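Local coordinates for putative oxygenase (Streptomyces viridochromogenes Tue57, PDB 4XAA), which probably acts as a metal- and 2-oxoglutarate-dependent dioxygenase with a double-stranded beta-helix fold, in an orthosomycin biosynthesis pathway, at residues 33-38 / 84-89; 43-48 / 77-82. All coordinates share one frame; numbering follows the deposited sequence.

Contact 1: residues 33-38 / 84-89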
loop_
_atom_site.group_PDB
_atom_site.type_symbol
_atom_site.label_atom_id
_atom_site.label_comp_id
_atom_site.label_asym_id
_atom_site.label_seq_id
_atom_site.Cartn_x
_atom_site.Cartn_y
_atom_site.Cartn_z
ATOM N N ALA A 33 -14.823 7.300 -1.518
ATOM C CA ALA A 33 -15.256 7.675 -2.855
ATOM C C ALA A 33 -14.597 8.971 -3.288
ATOM O O ALA A 33 -14.213 9.132 -4.439
ATOM C CB ALA A 33 -16.778 7.796 -2.910
ATOM N N ARG A 34 -14.464 9.899 -2.353
ATOM C CA ARG A 34 -13.805 11.166 -2.636
ATOM C C ARG A 34 -12.300 10.968 -2.828
ATOM O O ARG A 34 -11.712 11.553 -3.731
ATOM C CB ARG A 34 -14.094 12.166 -1.523
ATOM C CG ARG A 34 -15.576 12.552 -1.437
ATOM C CD ARG A 34 -15.839 13.492 -0.265
ATOM N NE ARG A 34 -16.526 12.807 0.830
ATOM C CZ ARG A 34 -16.281 13.022 2.123
ATOM N NH1 ARG A 34 -15.353 13.911 2.474
ATOM N NH2 ARG A 34 -16.966 12.356 3.064
ATOM N N LEU A 35 -11.686 10.127 -2.001
ATOM C CA LEU A 35 -10.283 9.792 -2.191
ATOM C C LEU A 35 -10.044 9.237 -3.592
ATOM O O LEU A 35 -9.094 9.643 -4.276
ATOM C CB LEU A 35 -9.818 8.792 -1.133
ATOM C CG LEU A 35 -9.486 9.429 0.212
ATOM C CD1 LEU A 35 -9.087 8.391 1.229
ATOM C CD2 LEU A 35 -8.384 10.464 0.037
ATOM N N LYS A 36 -10.923 8.332 -4.022
ATOM C CA LYS A 36 -10.826 7.711 -5.341
ATOM C C LYS A 36 -10.872 8.779 -6.418
ATOM O O LYS A 36 -10.063 8.783 -7.338
ATOM C CB LYS A 36 -11.961 6.694 -5.549
ATOM C CG LYS A 36 -11.752 5.696 -6.715
ATOM C CD LYS A 36 -12.783 4.558 -6.657
ATOM C CE LYS A 36 -12.560 3.480 -7.731
ATOM N NZ LYS A 36 -12.963 3.895 -9.109
ATOM N N ALA A 37 -11.822 9.694 -6.278
ATOM C CA ALA A 37 -11.990 10.796 -7.222
ATOM C C ALA A 37 -10.763 11.701 -7.265
ATOM O O ALA A 37 -10.333 12.130 -8.336
ATOM C CB ALA A 37 -13.212 11.599 -6.867
ATOM N N GLY A 38 -10.220 12.004 -6.092
ATOM C CA GLY A 38 -9.013 12.799 -6.007
ATOM C C GLY A 38 -7.873 12.066 -6.680
ATOM O O GLY A 38 -7.126 12.655 -7.440
ATOM N N ARG A 84 -7.437 15.677 -0.678
ATOM C CA ARG A 84 -6.164 15.384 -0.019
ATOM C C ARG A 84 -6.260 15.429 1.511
ATOM O O ARG A 84 -5.572 14.687 2.216
ATOM C CB ARG A 84 -5.096 16.376 -0.497
ATOM C CG ARG A 84 -3.732 16.226 0.163
ATOM C CD ARG A 84 -2.776 17.352 -0.285
ATOM N NE ARG A 84 -3.041 18.608 0.413
ATOM C CZ ARG A 84 -2.507 19.784 0.085
ATOM N NH1 ARG A 84 -1.672 19.883 -0.950
ATOM N NH2 ARG A 84 -2.811 20.864 0.798
ATOM N N ASP A 85 -7.115 16.302 2.022
ATOM C CA ASP A 85 -7.295 16.435 3.463
ATOM C C ASP A 85 -7.721 15.125 4.092
ATOM O O ASP A 85 -7.439 14.876 5.266
ATOM C CB ASP A 85 -8.321 17.525 3.765
ATOM C CG ASP A 85 -7.948 18.855 3.140
ATOM O OD1 ASP A 85 -6.743 19.203 3.150
ATOM O OD2 ASP A 85 -8.854 19.543 2.624
ATOM N N LEU A 86 -8.383 14.277 3.306
ATOM C CA LEU A 86 -8.850 12.989 3.813
ATOM C C LEU A 86 -7.697 12.063 4.186
ATOM O O LEU A 86 -7.885 11.138 4.972
ATOM C CB LEU A 86 -9.759 12.302 2.799
ATOM C CG LEU A 86 -11.143 12.921 2.704
ATOM C CD1 LEU A 86 -11.888 12.371 1.516
ATOM C CD2 LEU A 86 -11.880 12.657 4.003
ATOM N N LEU A 87 -6.506 12.330 3.645
ATOM C CA LEU A 87 -5.311 11.582 4.049
ATOM C C LEU A 87 -5.089 11.648 5.546
ATOM O O LEU A 87 -4.433 10.781 6.130
ATOM C CB LEU A 87 -4.060 12.119 3.368
ATOM C CG LEU A 87 -3.970 12.085 1.855
ATOM C CD1 LEU A 87 -2.699 12.835 1.474
ATOM C CD2 LEU A 87 -3.964 10.649 1.341
ATOM N N HIS A 88 -5.644 12.687 6.162
ATOM C CA HIS A 88 -5.310 13.023 7.536
ATOM C C HIS A 88 -6.458 12.809 8.499
ATOM O O HIS A 88 -6.434 13.324 9.620
ATOM C CB HIS A 88 -4.823 14.461 7.573
ATOM C CG HIS A 88 -3.847 14.763 6.479
ATOM N ND1 HIS A 88 -2.602 14.173 6.414
ATOM C CD2 HIS A 88 -3.948 15.549 5.380
ATOM C CE1 HIS A 88 -1.973 14.598 5.335
ATOM N NE2 HIS A 88 -2.765 15.434 4.690
ATOM N N ARG A 89 -7.459 12.050 8.055
ATOM C CA ARG A 89 -8.514 11.591 8.950
ATOM C C ARG A 89 -7.839 10.891 10.114
ATOM O O ARG A 89 -6.850 10.182 9.941
ATOM C CB ARG A 89 -9.503 10.642 8.251
ATOM C CG ARG A 89 -10.339 11.270 7.149
ATOM C CD ARG A 89 -11.315 12.308 7.692
ATOM N NE ARG A 89 -12.268 11.720 8.627
ATOM C CZ ARG A 89 -12.774 12.366 9.671
ATOM N NH1 ARG A 89 -12.417 13.623 9.903
ATOM N NH2 ARG A 89 -13.634 11.761 10.486
#
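Where L35 on helix 29-47 faces L86 in a short 3-10 turn, the two backbones come closest, with their CA atoms 7.0 Å apart. A leucine pair does most of the joining. The CB of L86 is directed at the helix and meets CD2 of L35 at 3.6 Å. CG of L35 lies against the same CB and against CD1 of L86, the two side chains meeting at a slant. L35 CG is set beside its backbone N (chi1 -80°), which carries the CD2 branch across to the turn. R34 crosses L86 at about a right angle, and its CB touches L86 CD1 at 3.8 Å. Its chain then bends at chi3 and brings NH1 back to the two methyls of L86, 3.9 Å from CD1 and slightly farther from CD2. The guanidinium lies oblique to CD1, while its NH2 forms a salt bridge with D30. Both L35 and L87 touch I210 of strand 207-215. With no hydrogen bond between the segments, helix 29-47 and the loop before helix 90-100 are joined by apolar contact of the leucines and R34 CB, with the guanidinium lying by the L86 methyls and its charge answered within its own helix.

Contact 2: residues 43-48 / 77-82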
loop_
_atom_site.group_PDB
_atom_site.type_symbol
_atom_site.label_atom_id
_atom_site.label_comp_id
_atom_site.label_asym_id
_atom_site.label_seq_id
_atom_site.Cartn_x
_atom_site.Cartn_y
_atom_site.Cartn_z
ATOM N N ILE A 43 -4.264 11.154 -11.556
ATOM C CA ILE A 43 -3.784 10.222 -12.558
ATOM C C ILE A 43 -4.056 10.745 -13.954
ATOM O O ILE A 43 -3.197 10.662 -14.820
ATOM C CB ILE A 43 -4.411 8.836 -12.392
ATOM C CG1 ILE A 43 -3.902 8.164 -11.117
ATOM C CG2 ILE A 43 -4.051 7.941 -13.551
ATOM C CD1 ILE A 43 -4.818 7.051 -10.624
ATOM N N THR A 44 -5.239 11.301 -14.175
ATOM C CA THR A 44 -5.590 11.776 -15.508
ATOM C C THR A 44 -4.693 12.912 -15.991
ATOM O O THR A 44 -4.596 13.141 -17.190
ATOM C CB THR A 44 -7.048 12.265 -15.591
ATOM O OG1 THR A 44 -7.178 13.471 -14.841
ATOM C CG2 THR A 44 -8.004 11.230 -15.057
ATOM N N ARG A 45 -4.047 13.632 -15.079
ATOM C CA ARG A 45 -3.127 14.697 -15.493
ATOM C C ARG A 45 -1.923 14.097 -16.196
ATOM O O ARG A 45 -1.429 14.623 -17.190
ATOM C CB ARG A 45 -2.672 15.535 -14.305
ATOM C CG ARG A 45 -3.751 16.442 -13.773
ATOM C CD ARG A 45 -3.388 16.984 -12.403
ATOM N NE ARG A 45 -4.452 17.823 -11.868
ATOM C CZ ARG A 45 -4.471 18.316 -10.634
ATOM N NH1 ARG A 45 -3.484 18.050 -9.788
ATOM N NH2 ARG A 45 -5.480 19.074 -10.246
ATOM N N PHE A 46 -1.455 12.980 -15.664
ATOM C CA PHE A 46 -0.378 12.265 -16.293
ATOM C C PHE A 46 -0.846 11.640 -17.599
ATOM O O PHE A 46 -0.263 11.863 -18.664
ATOM C CB PHE A 46 0.161 11.178 -15.367
ATOM C CG PHE A 46 1.312 10.423 -15.949
ATOM C CD1 PHE A 46 1.097 9.328 -16.769
ATOM C CD2 PHE A 46 2.617 10.815 -15.682
ATOM C CE1 PHE A 46 2.161 8.646 -17.316
ATOM C CE2 PHE A 46 3.672 10.126 -16.219
ATOM C CZ PHE A 46 3.443 9.039 -17.040
ATOM N N THR A 47 -1.899 10.842 -17.493
ATOM C CA THR A 47 -2.322 9.975 -18.578
ATOM C C THR A 47 -2.953 10.733 -19.730
ATOM O O THR A 47 -2.722 10.414 -20.889
ATOM C CB THR A 47 -3.335 8.946 -18.099
ATOM O OG1 THR A 47 -4.540 9.622 -17.723
ATOM C CG2 THR A 47 -2.788 8.163 -16.916
ATOM N N ASP A 48 -3.767 11.729 -19.413
ATOM C CA ASP A 48 -4.593 12.338 -20.440
ATOM C C ASP A 48 -4.066 13.696 -20.855
ATOM O O ASP A 48 -4.147 14.059 -22.024
ATOM C CB ASP A 48 -6.038 12.448 -19.952
ATOM C CG ASP A 48 -6.659 11.089 -19.673
ATOM O OD1 ASP A 48 -6.115 10.079 -20.174
ATOM O OD2 ASP A 48 -7.686 11.023 -18.961
ATOM N N LYS A 77 1.808 16.177 -0.697
ATOM C CA LYS A 77 2.302 17.458 -1.205
ATOM C C LYS A 77 1.633 17.822 -2.511
ATOM O O LYS A 77 1.854 18.904 -3.039
ATOM C CB LYS A 77 3.821 17.422 -1.420
ATOM C CG LYS A 77 4.625 18.031 -0.322
ATOM C CD LYS A 77 4.802 17.096 0.821
ATOM C CE LYS A 77 5.828 17.665 1.797
ATOM N NZ LYS A 77 5.549 17.185 3.188
ATOM N N GLN A 78 0.840 16.909 -3.053
ATOM C CA GLN A 78 0.363 17.087 -4.410
ATOM C C GLN A 78 -0.834 18.007 -4.404
ATOM O O GLN A 78 -1.456 18.231 -3.374
ATOM C CB GLN A 78 0.025 15.741 -5.052
ATOM C CG GLN A 78 1.191 14.757 -5.094
ATOM C CD GLN A 78 2.399 15.271 -5.888
ATOM O OE1 GLN A 78 2.252 15.884 -6.943
ATOM N NE2 GLN A 78 3.598 15.020 -5.371
ATOM N N ASP A 79 -1.138 18.577 -5.556
ATOM C CA ASP A 79 -2.259 19.489 -5.639
ATOM C C ASP A 79 -3.552 18.723 -5.871
ATOM O O ASP A 79 -3.936 18.483 -7.020
ATOM C CB ASP A 79 -2.050 20.514 -6.753
ATOM C CG ASP A 79 -3.264 21.398 -6.950
ATOM O OD1 ASP A 79 -4.087 21.503 -6.003
ATOM O OD2 ASP A 79 -3.405 21.982 -8.043
ATOM N N TRP A 80 -4.225 18.338 -4.791
ATOM C CA TRP A 80 -5.535 17.720 -4.931
ATOM C C TRP A 80 -6.407 17.951 -3.718
ATOM O O TRP A 80 -7.190 17.091 -3.329
ATOM C CB TRP A 80 -5.402 16.222 -5.228
ATOM C CG TRP A 80 -4.699 15.373 -4.218
ATOM C CD1 TRP A 80 -3.399 15.469 -3.815
ATOM C CD2 TRP A 80 -5.243 14.230 -3.546
ATOM N NE1 TRP A 80 -3.111 14.488 -2.898
ATOM C CE2 TRP A 80 -4.222 13.703 -2.724
ATOM C CE3 TRP A 80 -6.502 13.613 -3.543
ATOM C CZ2 TRP A 80 -4.419 12.583 -1.905
ATOM C CZ3 TRP A 80 -6.701 12.503 -2.720
ATOM C CH2 TRP A 80 -5.660 12.000 -1.915
ATOM N N ALA A 81 -6.257 19.129 -3.123
ATOM C CA ALA A 81 -7.198 19.626 -2.132
ATOM C C ALA A 81 -8.528 19.873 -2.837
ATOM O O ALA A 81 -8.547 20.250 -4.006
ATOM C CB ALA A 81 -6.670 20.898 -1.489
ATOM N N PRO A 82 -9.650 19.673 -2.134
ATOM C CA PRO A 82 -9.753 19.330 -0.710
ATOM C C PRO A 82 -9.754 17.832 -0.383
ATOM O O PRO A 82 -9.694 17.501 0.797
ATOM C CB PRO A 82 -11.089 19.954 -0.316
ATOM C CG PRO A 82 -11.915 19.796 -1.553
ATOM C CD PRO A 82 -10.967 20.008 -2.711
#
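R45, near the C-terminal end of helix 29-47, reaches across to the loop at D79 and binds its main chain, an instance of an arginine tying a helix to an irregular segment through a peptide carbonyl. The hydrogen bond comes first: NH1 of R45 donates to D79 O over 2.8 Å, with an N-H...O angle of 157°. The donor approaches in the carbonyl plane, and the oxygen sits at the guanidinium edge, 15° out of its plane. This reach needs the whole side chain, since the CA atoms of R45 and D79 are 11.0 Å apart; from CG to NE the chain is fully extended.

Electrostatics are a looser second element. R45 NH2 and D79 OD2 lie 4.2 Å apart, but the oxygen is well out of the guanidinium plane, so no N-H points at it. Attraction between the charges may still help keep the two side chains together. Within the loop, D79 is the centre of an inverse gamma turn, closed by a weak hydrogen bond from W80 N to Q78 O.

Residues on either side of D79 anchor the loop. Q78 NE2 is bonded to D55 OD2 and N74 O, and the Q78 side chain touches L42, Y56 of strand 56-59 and V72 of strand 68-72. W80 NE1 bonds to L75 O while its side chain packs on R41 and L42. On the helix side, I43 and F46 rest on L69 of strand 68-72, so the surface bond at R45 lies over a more deeply packed junction of helix, loop and the strands 56-59 and 68-72.

Both contacts draw on helix 29-47 and on the loop between strand 68-72 and helix 90-100, and their centres lie 12 Å apart. In sequence, the segments of contact 2 fall between those of contact 1. W80 joins them: its CH2 is 3.7 Å from L35 CD2, its CE3 is 3.6 Å from G38 CA and its CZ2 is 3.8 Å from L87 CD1. R84 NH1 probably hydrogen-bonds to Q78 O at 2.9 Å, bridging segments 77-82 and 84-89. Neither contact supplies a ligand to the nickel, which is held by H125, D127 and H196. Contact 1 meets the seven-stranded sheet through I210, whereas H125 and H196 lie on the four-stranded sheet.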